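Bifunctional GH43-CE protein (Bacteroides eggerthii, PDB 6MLY) is a bifunctional enzyme that probably acts on xylan, pairing a family 43 glycoside hydrolase, generally assigned as a beta-xylosidase, with a carbohydrate esterase. Local coordinates at residues Asp32-Val38 with Trp96-Tyr102; Tyr141-Ser145 with Tyr155-Gly159; Lys210-Asn215 with Val226-Asp232. All coordinates share one frame; numbering follows the deposited sequence.

Contact 1 (Asp32-Val38 with Trp96-Tyr102); sequences DMSMLRV and WASCLRY. With EDO (1,2-ethanediol), chain F.
Ser34 OG accepts a hydrogen bond from the backbone N of Leu100, 2.7 Å away, and so joins two strands that otherwise meet through side chains. Strands 34-38 and 99-102 run nearly parallel, at 14° with axes 6.0 Å apart. Each is the first and an outermost strand of its own four-stranded antiparallel sheet, as expected where neighbouring blades of the family's five-bladed beta-propeller adjoin around the axis. The Ser34 hydroxyl lies opposite the backbone N about CA-CB (chi1 -170°), which carries it across to the Leu100 amide.

Further along, Leu36 crosses Leu100 at about a right angle. Its chi1 of 58° sets CG between the backbone N and the carbonyl carbon, and CD2 reaches Leu100 CG at 3.6 Å while lying against the backbone of Arg101. Val38 then closes the apolar row: CG1 sits over the centre of the Tyr102 ring, 3.8 Å from its centroid, a CH-pi contact, while CG2 rests near the ring's CG.

At the other end the character changes. Asp32 OD2 lies 3.4 Å from Ala97 CB and accepts a hydrogen bond at 2.7 Å from O2 of an ethanediol, probably from the crystallisation liquor. The diol's C2 lies over the Trp96 ring, and the molecule is also hydrogen-bonded to Arg275. Ala97 is close to Asp143, a site predicted to tune the catalytic acid. The chemistry thus implies a gradient: apolar blade-to-blade packing, one amide satisfied by a serine, then a polar end where a small diol is bound.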
loop_
_atom_site.group_PDB
_atom_site.type_symbol
_atom_site.label_atom_id
_atom_site.label_comp_id
_atom_site.label_asym_id
_atom_site.label_seq_id
_atom_site.Cartn_x
_atom_site.Cartn_y
_atom_site.Cartn_z
ATOM N N ASP A 32 -7.611 6.841 -20.744
ATOM C CA ASP A 32 -7.697 7.100 -22.181
ATOM C C ASP A 32 -8.849 6.287 -22.778
ATOM O O ASP A 32 -8.637 5.398 -23.608
ATOM C CB ASP A 32 -6.377 6.791 -22.885
ATOM C CG ASP A 32 -5.190 7.565 -22.340
ATOM O OD1 ASP A 32 -5.364 8.300 -21.341
ATOM O OD2 ASP A 32 -4.094 7.419 -22.916
ATOM N N MET A 33 -10.064 6.606 -22.326
ATOM C CA MET A 33 -11.269 5.957 -22.791
ATOM C C MET A 33 -11.611 6.472 -24.194
ATOM O O MET A 33 -11.462 7.657 -24.495
ATOM C CB MET A 33 -12.447 6.243 -21.854
ATOM C CG MET A 33 -12.362 5.511 -20.534
ATOM S SD MET A 33 -13.772 5.865 -19.452
ATOM C CE MET A 33 -13.428 7.564 -18.998
ATOM N N SER A 34 -12.044 5.540 -25.045
ATOM C CA SER A 34 -12.742 5.824 -26.275
ATOM C C SER A 34 -14.058 5.041 -26.237
ATOM O O SER A 34 -14.048 3.816 -26.295
ATOM C CB SER A 34 -11.895 5.468 -27.471
ATOM O OG SER A 34 -12.470 5.942 -28.681
ATOM N N MET A 35 -15.171 5.771 -26.108
ATOM C CA MET A 35 -16.491 5.197 -25.853
ATOM C C MET A 35 -17.402 5.396 -27.075
ATOM O O MET A 35 -17.268 6.360 -27.845
ATOM C CB MET A 35 -17.126 5.862 -24.628
ATOM C CG MET A 35 -18.251 5.063 -23.991
ATOM S SD MET A 35 -18.804 5.802 -22.428
ATOM C CE MET A 35 -17.455 5.300 -21.361
ATOM N N LEU A 36 -18.334 4.459 -27.254
ATOM C CA LEU A 36 -19.409 4.633 -28.203
ATOM C C LEU A 36 -20.605 3.775 -27.786
ATOM O O LEU A 36 -20.489 2.885 -26.922
ATOM C CB LEU A 36 -18.933 4.303 -29.627
ATOM C CG LEU A 36 -18.374 2.902 -29.876
ATOM C CD1 LEU A 36 -19.470 1.847 -29.882
ATOM C CD2 LEU A 36 -17.618 2.862 -31.190
ATOM N N ARG A 37 -21.746 4.094 -28.408
ATOM C CA ARG A 37 -22.999 3.395 -28.252
ATOM C C ARG A 37 -23.334 2.707 -29.576
ATOM O O ARG A 37 -22.962 3.191 -30.631
ATOM C CB ARG A 37 -24.102 4.384 -27.865
ATOM C CG ARG A 37 -25.462 3.743 -27.639
ATOM C CD ARG A 37 -26.416 4.665 -26.903
ATOM N NE ARG A 37 -26.880 5.749 -27.749
ATOM C CZ ARG A 37 -27.760 5.593 -28.732
ATOM N NH1 ARG A 37 -28.316 4.409 -28.925
ATOM N NH2 ARG A 37 -28.069 6.607 -29.521
ATOM N N VAL A 38 -24.016 1.565 -29.493
ATOM C CA VAL A 38 -24.561 0.884 -30.653
ATOM C C VAL A 38 -25.866 0.220 -30.207
ATOM O O VAL A 38 -25.867 -0.909 -29.719
ATOM C CB VAL A 38 -23.582 -0.149 -31.253
ATOM C CG1 VAL A 38 -24.080 -0.674 -32.594
ATOM C CG2 VAL A 38 -22.166 0.391 -31.388
ATOM N N TRP A 96 -0.856 3.067 -26.317
ATOM C CA TRP A 96 -1.380 4.277 -25.679
ATOM C C TRP A 96 -2.842 4.519 -26.106
ATOM O O TRP A 96 -3.548 3.570 -26.487
ATOM C CB TRP A 96 -0.430 5.448 -25.992
ATOM C CG TRP A 96 0.623 5.637 -24.942
ATOM C CD1 TRP A 96 1.053 4.698 -24.054
ATOM C CD2 TRP A 96 1.375 6.831 -24.658
ATOM N NE1 TRP A 96 2.005 5.229 -23.232
ATOM C CE2 TRP A 96 2.231 6.531 -23.579
ATOM C CE3 TRP A 96 1.414 8.121 -25.203
ATOM C CZ2 TRP A 96 3.114 7.464 -23.037
ATOM C CZ3 TRP A 96 2.283 9.045 -24.664
ATOM C CH2 TRP A 96 3.122 8.719 -23.598
ATOM N N ALA A 97 -3.305 5.774 -25.978
ATOM C CA ALA A 97 -4.684 6.183 -26.265
ATOM C C ALA A 97 -5.149 5.590 -27.598
ATOM O O ALA A 97 -4.464 5.697 -28.611
ATOM C CB ALA A 97 -4.791 7.687 -26.280
ATOM N N SER A 98 -6.328 4.962 -27.559
ATOM C CA SER A 98 -6.919 4.283 -28.684
ATOM C C SER A 98 -8.144 5.073 -29.145
ATOM O O SER A 98 -8.611 5.971 -28.449
ATOM C CB SER A 98 -7.278 2.854 -28.335
ATOM O OG SER A 98 -8.250 2.797 -27.301
ATOM N N CYS A 99 -8.637 4.710 -30.332
ATOM C CA CYS A 99 -9.798 5.313 -30.957
ATOM C C CYS A 99 -10.770 4.188 -31.327
ATOM O O CYS A 99 -10.392 3.277 -32.065
ATOM C CB CYS A 99 -9.371 6.104 -32.188
ATOM S SG CYS A 99 -10.669 7.170 -32.864
ATOM N N LEU A 100 -11.993 4.239 -30.782
ATOM C CA LEU A 100 -13.013 3.204 -31.017
ATOM C C LEU A 100 -14.201 3.809 -31.778
ATOM O O LEU A 100 -14.805 4.776 -31.309
ATOM C CB LEU A 100 -13.455 2.619 -29.671
ATOM C CG LEU A 100 -14.613 1.623 -29.729
ATOM C CD1 LEU A 100 -14.257 0.408 -30.572
ATOM C CD2 LEU A 100 -15.035 1.200 -28.330
ATOM N N ARG A 101 -14.535 3.205 -32.928
ATOM C CA ARG A 101 -15.637 3.658 -33.808
ATOM C C ARG A 101 -16.469 2.459 -34.275
ATOM O O ARG A 101 -16.003 1.317 -34.231
ATOM C CB ARG A 101 -15.119 4.371 -35.060
ATOM C CG ARG A 101 -14.282 5.609 -34.784
ATOM C CD ARG A 101 -15.070 6.700 -34.082
ATOM N NE ARG A 101 -14.321 7.964 -34.113
ATOM C CZ ARG A 101 -14.598 9.076 -33.318
ATOM N NH1 ARG A 101 -15.589 9.107 -32.402
ATOM N NH2 ARG A 101 -14.032 10.197 -33.670
ATOM N N TYR A 102 -17.692 2.755 -34.732
ATOM C CA TYR A 102 -18.588 1.798 -35.377
ATOM C C TYR A 102 -19.233 2.458 -36.589
ATOM O O TYR A 102 -19.937 3.449 -36.436
ATOM C CB TYR A 102 -19.712 1.362 -34.441
ATOM C CG TYR A 102 -20.801 0.536 -35.081
ATOM C CD1 TYR A 102 -21.980 1.114 -35.530
ATOM C CD2 TYR A 102 -20.667 -0.836 -35.202
ATOM C CE1 TYR A 102 -22.992 0.348 -36.089
ATOM C CE2 TYR A 102 -21.665 -1.616 -35.763
ATOM C CZ TYR A 102 -22.831 -1.022 -36.208
ATOM O OH TYR A 102 -23.806 -1.803 -36.747
HETATM C C1 EDO F . -1.473 9.259 -21.441
HETATM O O1 EDO F . -2.651 8.576 -20.994
HETATM C C2 EDO F . -0.675 8.313 -22.326
HETATM O O2 EDO F . -1.499 7.888 -23.421
#

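Contact 2 (Tyr141-Ser145 with Tyr155-Gly159); sequences YHDHS and YMIYG
The carbonyl O of Ile157 is gripped by two successive residues: Ser145 N donates a hydrogen bond to it at 3.1 Å, and His144 CA offers a CA-H...O contact to the same atom. The amide comes in from outside the carbonyl plane, tilted by 35°. Three residues before Ser145, His142 O accepts from Gly159 N at 3.0 Å, this time in the carbonyl plane. The two backbone bonds, at His142 O and Ser145 N, therefore bracket Asp143 and His144; the Asp143 carboxylate sets OD1 over the face of the His142 ring.

Tyr141 and Tyr158 lie side by side and point the same way, yet their rings are turned against each other. The edge of Tyr141 meets the face of Tyr158 in a T-shaped pair, with centroids 4.9 Å apart and planes at 64°; Tyr141 CD1 lies above the Tyr158 ring, offset toward its rim. Met156 CE sits over the centre of the Tyr141 ring, 3.9 Å from the centroid. The methionine chain is extended until a bend at chi3 (57°) turns the methyl onto that ring, and its SD passes 4.0 Å from His144 CG.

His144 ties the loop to itself and to strand 106-113 of the preceding four-stranded sheet. Its ND1 donates to Tyr141 O at 3.0 Å, while NE2 is hydrogen-bonded to Ser110 OG, so both nitrogens help to fix the ring's rotation. Asp143 is predicted to modulate the pKa of the proton donor and to orient donor and substrate. The chemistry implies that its position is probably held in part by the backbone bonds at His142 and Ser145 that bracket it, backed by an aromatic and thioether cluster.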
loop_
_atom_site.group_PDB
_atom_site.type_symbol
_atom_site.label_atom_id
_atom_site.label_comp_id
_atom_site.label_asym_id
_atom_site.label_seq_id
_atom_site.Cartn_x
_atom_site.Cartn_y
_atom_site.Cartn_z
ATOM N N TYR A 141 0.915 8.398 -34.603
ATOM C CA TYR A 141 0.164 9.646 -34.547
ATOM C C TYR A 141 -0.366 9.824 -33.116
ATOM O O TYR A 141 -1.113 8.990 -32.604
ATOM C CB TYR A 141 -0.921 9.658 -35.627
ATOM C CG TYR A 141 -0.401 9.602 -37.044
ATOM C CD1 TYR A 141 -0.266 10.751 -37.813
ATOM C CD2 TYR A 141 -0.054 8.393 -37.629
ATOM C CE1 TYR A 141 0.206 10.702 -39.118
ATOM C CE2 TYR A 141 0.415 8.326 -38.933
ATOM C CZ TYR A 141 0.547 9.484 -39.679
ATOM O OH TYR A 141 1.023 9.402 -40.954
ATOM N N HIS A 142 0.047 10.922 -32.478
ATOM C CA HIS A 142 -0.119 11.132 -31.042
ATOM C C HIS A 142 -1.582 11.478 -30.737
ATOM O O HIS A 142 -2.073 12.526 -31.148
ATOM C CB HIS A 142 0.881 12.201 -30.561
ATOM C CG HIS A 142 0.968 12.373 -29.082
ATOM N ND1 HIS A 142 1.692 11.514 -28.275
ATOM C CD2 HIS A 142 0.460 13.322 -28.263
ATOM C CE1 HIS A 142 1.611 11.916 -27.021
ATOM N NE2 HIS A 142 0.861 13.026 -26.985
ATOM N N ASP A 143 -2.258 10.578 -30.010
ATOM C CA ASP A 143 -3.633 10.760 -29.538
ATOM C C ASP A 143 -4.538 11.070 -30.731
ATOM O O ASP A 143 -5.321 12.022 -30.695
ATOM C CB ASP A 143 -3.741 11.892 -28.515
ATOM C CG ASP A 143 -2.720 11.815 -27.400
ATOM O OD1 ASP A 143 -1.694 11.133 -27.591
ATOM O OD2 ASP A 143 -2.961 12.443 -26.355
ATOM N N HIS A 144 -4.397 10.262 -31.786
ATOM C CA HIS A 144 -5.144 10.431 -33.015
ATOM C C HIS A 144 -6.605 10.038 -32.780
ATOM O O HIS A 144 -6.894 9.123 -32.018
ATOM C CB HIS A 144 -4.505 9.617 -34.149
ATOM C CG HIS A 144 -4.556 8.136 -33.953
ATOM N ND1 HIS A 144 -3.425 7.385 -33.684
ATOM C CD2 HIS A 144 -5.587 7.263 -33.987
ATOM C CE1 HIS A 144 -3.762 6.116 -33.562
ATOM N NE2 HIS A 144 -5.081 6.014 -33.740
ATOM N N SER A 145 -7.512 10.740 -33.462
ATOM C CA SER A 145 -8.939 10.450 -33.437
ATOM C C SER A 145 -9.465 10.399 -34.874
ATOM O O SER A 145 -9.905 11.407 -35.394
ATOM C CB SER A 145 -9.675 11.471 -32.603
ATOM O OG SER A 145 -11.080 11.377 -32.792
ATOM N N TYR A 155 -10.908 10.837 -42.268
ATOM C CA TYR A 155 -9.968 11.830 -41.737
ATOM C C TYR A 155 -9.261 11.260 -40.500
ATOM O O TYR A 155 -9.551 10.147 -40.081
ATOM C CB TYR A 155 -10.708 13.137 -41.447
ATOM C CG TYR A 155 -11.346 13.730 -42.675
ATOM C CD1 TYR A 155 -10.602 14.479 -43.572
ATOM C CD2 TYR A 155 -12.678 13.494 -42.976
ATOM C CE1 TYR A 155 -11.171 15.006 -44.718
ATOM C CE2 TYR A 155 -13.262 14.015 -44.117
ATOM C CZ TYR A 155 -12.505 14.774 -44.991
ATOM O OH TYR A 155 -13.071 15.291 -46.122
ATOM N N MET A 156 -8.316 12.041 -39.963
ATOM C CA MET A 156 -7.594 11.739 -38.726
ATOM C C MET A 156 -6.961 13.032 -38.200
ATOM O O MET A 156 -6.234 13.696 -38.928
ATOM C CB MET A 156 -6.501 10.693 -38.973
ATOM C CG MET A 156 -5.814 10.209 -37.700
ATOM S SD MET A 156 -4.812 8.699 -37.919
ATOM C CE MET A 156 -3.681 9.226 -39.207
ATOM N N ILE A 157 -7.270 13.379 -36.943
ATOM C CA ILE A 157 -6.694 14.529 -36.220
ATOM C C ILE A 157 -5.684 13.972 -35.210
ATOM O O ILE A 157 -5.753 12.787 -34.926
ATOM C CB ILE A 157 -7.827 15.357 -35.575
ATOM C CG1 ILE A 157 -8.742 15.948 -36.656
ATOM C CG2 ILE A 157 -7.290 16.435 -34.642
ATOM C CD1 ILE A 157 -9.973 16.653 -36.127
ATOM N N TYR A 158 -4.740 14.797 -34.719
ATOM C CA TYR A 158 -3.720 14.375 -33.699
ATOM C C TYR A 158 -2.824 15.550 -33.267
ATOM O O TYR A 158 -2.818 16.595 -33.907
ATOM C CB TYR A 158 -2.831 13.259 -34.256
ATOM C CG TYR A 158 -2.292 13.544 -35.635
ATOM C CD1 TYR A 158 -1.155 14.315 -35.810
ATOM C CD2 TYR A 158 -2.935 13.068 -36.768
ATOM C CE1 TYR A 158 -0.659 14.593 -37.073
ATOM C CE2 TYR A 158 -2.454 13.341 -38.039
ATOM C CZ TYR A 158 -1.313 14.109 -38.192
ATOM O OH TYR A 158 -0.830 14.389 -39.437
ATOM N N GLY A 159 -2.052 15.347 -32.184
ATOM C CA GLY A 159 -1.015 16.294 -31.719
ATOM C C GLY A 159 -1.037 16.501 -30.210
ATOM O O GLY A 159 -0.535 17.516 -29.701
#

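Contact 3 (Lys210-Asn215 with Val226-Asp232); sequences KYYLFN and VIVHRAD
Leu213 and His229 exchange two backbone hydrogen bonds, Leu213 N to His229 O and His229 N to Leu213 O, both 2.9 Å, and so form an antiparallel hydrogen-bonded pair. The strands, at 161° to one another, belong to a three-stranded sheet with strand 203-207, consistent with one blade of the five-bladed beta-propeller known for family 43. Toward Lys210 the pairing continues through Tyr211 N to Ala231 O, whereas the return bond from Ala231 N is weak.

Tyr212 can be followed along its length. Its CB lies near Val228 CG1, and chi1 of -64° sends the ring on beside the second strand. CD1 approaches the same CG1 at 3.8 Å, the methyl lying at the ring edge in its plane. CE1 then meets Arg230 CG at 3.7 Å, CZ remains beside that methylene, and OH comes to 3.9 Å from Arg230 CD. The arginine's aliphatic part thus runs along the tyrosine, and Trp284 makes an edge-to-face pair with the same ring. With Tyr212 replaced by an alanine, Val228 CG1 and the Arg230 methylenes would probably be left without their aromatic neighbour, and a gap would be likely to open beside Trp284.

Lys210 also packs its methylenes against Arg230; NZ and NH1 stand 4.5 Å apart, and nearby Asp232 is likely to offset some of this like charge. At the far end Val228 CG2 lies over the face of the Phe214 ring, 3.5 Å from its centroid, while Val226 CG1 meets the same ring at its edge, 3.8 Å from CD2.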
loop_
_atom_site.group_PDB
_atom_site.type_symbol
_atom_site.label_atom_id
_atom_site.label_comp_id
_atom_site.label_asym_id
_atom_site.label_seq_id
_atom_site.Cartn_x
_atom_site.Cartn_y
_atom_site.Cartn_z
ATOM N N LYS A 210 -22.761 19.622 -36.454
ATOM C CA LYS A 210 -21.673 20.474 -35.972
ATOM C C LYS A 210 -20.553 19.564 -35.454
ATOM O O LYS A 210 -20.830 18.531 -34.852
ATOM C CB LYS A 210 -22.163 21.432 -34.879
ATOM C CG LYS A 210 -22.941 22.646 -35.372
ATOM C CD LYS A 210 -22.527 23.940 -34.700
ATOM C CE LYS A 210 -23.184 25.171 -35.291
ATOM N NZ LYS A 210 -24.397 25.560 -34.533
ATOM N N TYR A 211 -19.300 19.950 -35.718
ATOM C CA TYR A 211 -18.124 19.170 -35.344
ATOM C C TYR A 211 -17.591 19.669 -33.997
ATOM O O TYR A 211 -17.244 20.844 -33.870
ATOM C CB TYR A 211 -17.037 19.276 -36.416
ATOM C CG TYR A 211 -17.376 18.617 -37.730
ATOM C CD1 TYR A 211 -18.240 19.216 -38.634
ATOM C CD2 TYR A 211 -16.826 17.392 -38.077
ATOM C CE1 TYR A 211 -18.557 18.610 -39.839
ATOM C CE2 TYR A 211 -17.128 16.777 -39.281
ATOM C CZ TYR A 211 -17.997 17.389 -40.165
ATOM O OH TYR A 211 -18.298 16.783 -41.350
ATOM N N TYR A 212 -17.524 18.759 -33.015
ATOM C CA TYR A 212 -17.029 19.041 -31.667
ATOM C C TYR A 212 -15.798 18.171 -31.382
ATOM O O TYR A 212 -15.923 16.952 -31.234
ATOM C CB TYR A 212 -18.133 18.793 -30.635
ATOM C CG TYR A 212 -19.332 19.696 -30.771
ATOM C CD1 TYR A 212 -19.380 20.918 -30.122
ATOM C CD2 TYR A 212 -20.418 19.336 -31.554
ATOM C CE1 TYR A 212 -20.474 21.758 -30.242
ATOM C CE2 TYR A 212 -21.520 20.166 -31.687
ATOM C CZ TYR A 212 -21.548 21.382 -31.028
ATOM O OH TYR A 212 -22.619 22.218 -31.145
ATOM N N LEU A 213 -14.618 18.807 -31.309
ATOM C CA LEU A 213 -13.356 18.127 -30.960
ATOM C C LEU A 213 -13.007 18.389 -29.490
ATOM O O LEU A 213 -12.766 19.534 -29.089
ATOM C CB LEU A 213 -12.225 18.623 -31.870
ATOM C CG LEU A 213 -10.828 18.111 -31.509
ATOM C CD1 LEU A 213 -10.751 16.600 -31.648
ATOM C CD2 LEU A 213 -9.761 18.771 -32.365
ATOM N N PHE A 214 -12.945 17.310 -28.704
ATOM C CA PHE A 214 -12.521 17.362 -27.309
ATOM C C PHE A 214 -11.001 17.161 -27.228
ATOM O O PHE A 214 -10.417 16.439 -28.036
ATOM C CB PHE A 214 -13.284 16.315 -26.495
ATOM C CG PHE A 214 -14.710 16.694 -26.188
ATOM C CD1 PHE A 214 -15.680 16.664 -27.176
ATOM C CD2 PHE A 214 -15.080 17.078 -24.910
ATOM C CE1 PHE A 214 -16.990 17.014 -26.890
ATOM C CE2 PHE A 214 -16.391 17.427 -24.625
ATOM C CZ PHE A 214 -17.342 17.400 -25.618
ATOM N N ASN A 215 -10.375 17.805 -26.235
ATOM C CA ASN A 215 -8.924 17.758 -26.033
ATOM C C ASN A 215 -8.601 17.611 -24.539
ATOM O O ASN A 215 -9.260 18.202 -23.686
ATOM C CB ASN A 215 -8.255 18.992 -26.638
ATOM C CG ASN A 215 -8.318 19.006 -28.150
ATOM O OD1 ASN A 215 -7.726 18.150 -28.803
ATOM N ND2 ASN A 215 -9.034 19.971 -28.709
ATOM N N VAL A 226 -10.782 20.626 -19.792
ATOM C CA VAL A 226 -11.407 20.174 -21.041
ATOM C C VAL A 226 -11.629 21.404 -21.932
ATOM O O VAL A 226 -12.043 22.457 -21.438
ATOM C CB VAL A 226 -12.736 19.438 -20.772
ATOM C CG1 VAL A 226 -13.309 18.811 -22.038
ATOM C CG2 VAL A 226 -12.599 18.393 -19.673
ATOM N N ILE A 227 -11.368 21.254 -23.238
ATOM C CA ILE A 227 -11.396 22.380 -24.185
ATOM C C ILE A 227 -11.954 21.907 -25.537
ATOM O O ILE A 227 -11.250 21.321 -26.364
ATOM C CB ILE A 227 -10.000 23.032 -24.308
ATOM C CG1 ILE A 227 -8.924 22.036 -24.756
ATOM C CG2 ILE A 227 -9.614 23.728 -23.005
ATOM C CD1 ILE A 227 -7.506 22.551 -24.642
ATOM N N VAL A 228 -13.244 22.190 -25.750
ATOM C CA VAL A 228 -13.976 21.768 -26.936
ATOM C C VAL A 228 -13.739 22.796 -28.050
ATOM O O VAL A 228 -13.678 23.996 -27.777
ATOM C CB VAL A 228 -15.474 21.598 -26.619
ATOM C CG1 VAL A 228 -16.301 21.298 -27.860
ATOM C CG2 VAL A 228 -15.698 20.525 -25.565
ATOM N N HIS A 229 -13.591 22.295 -29.287
ATOM C CA HIS A 229 -13.523 23.098 -30.520
ATOM C C HIS A 229 -14.728 22.778 -31.412
ATOM O O HIS A 229 -14.896 21.635 -31.837
ATOM C CB HIS A 229 -12.227 22.822 -31.296
ATOM C CG HIS A 229 -11.042 23.570 -30.788
ATOM N ND1 HIS A 229 -10.972 24.057 -29.494
ATOM C CD2 HIS A 229 -9.875 23.899 -31.388
ATOM C CE1 HIS A 229 -9.818 24.667 -29.321
ATOM N NE2 HIS A 229 -9.124 24.581 -30.468
ATOM N N ARG A 230 -15.541 23.800 -31.699
ATOM C CA ARG A 230 -16.696 23.691 -32.583
ATOM C C ARG A 230 -16.268 24.103 -33.998
ATOM O O ARG A 230 -15.319 24.876 -34.164
ATOM C CB ARG A 230 -17.841 24.559 -32.049
ATOM C CG ARG A 230 -19.204 24.254 -32.655
ATOM C CD ARG A 230 -20.307 25.150 -32.113
ATOM N NE ARG A 230 -19.990 26.570 -32.203
ATOM C CZ ARG A 230 -19.777 27.237 -33.334
ATOM N NH1 ARG A 230 -20.034 26.676 -34.502
ATOM N NH2 ARG A 230 -19.302 28.467 -33.288
ATOM N N ALA A 231 -16.969 23.568 -35.006
ATOM C CA ALA A 231 -16.737 23.904 -36.416
ATOM C C ALA A 231 -17.880 23.357 -37.285
ATOM O O ALA A 231 -18.464 22.315 -36.969
ATOM C CB ALA A 231 -15.404 23.359 -36.865
ATOM N N ASP A 232 -18.173 24.067 -38.385
ATOM C CA ASP A 232 -19.240 23.710 -39.338
ATOM C C ASP A 232 -18.693 22.759 -40.415
ATOM O O ASP A 232 -19.418 21.886 -40.889
ATOM C CB ASP A 232 -19.868 24.959 -39.963
ATOM C CG ASP A 232 -20.630 25.835 -38.978
ATOM O OD1 ASP A 232 -21.270 25.269 -38.058
ATOM O OD2 ASP A 232 -20.578 27.081 -39.141
#

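In the fold
All three contacts lie in the glycosidase part of the chain and mix buried with exposed residues, but they join different elements. Contact 1 bridges two separate sheets, so side chains do nearly all the work; contact 3 pairs adjacent strands of one sheet through backbone bonds; contact 2 fastens an irregular loop to a strand and uses both means. Contact 2 lies between the others: Cys99 packs on Ser145, Trp96 on His142, and Ile157 on Leu213. Contacts 1 and 3 do not touch, their centres about 17 Å apart. Polar chemistry gathers near Asp143, beside the Asp32 end of contact 1, whereas the Lys210 end of contact 3 carries a more exposed charged cluster.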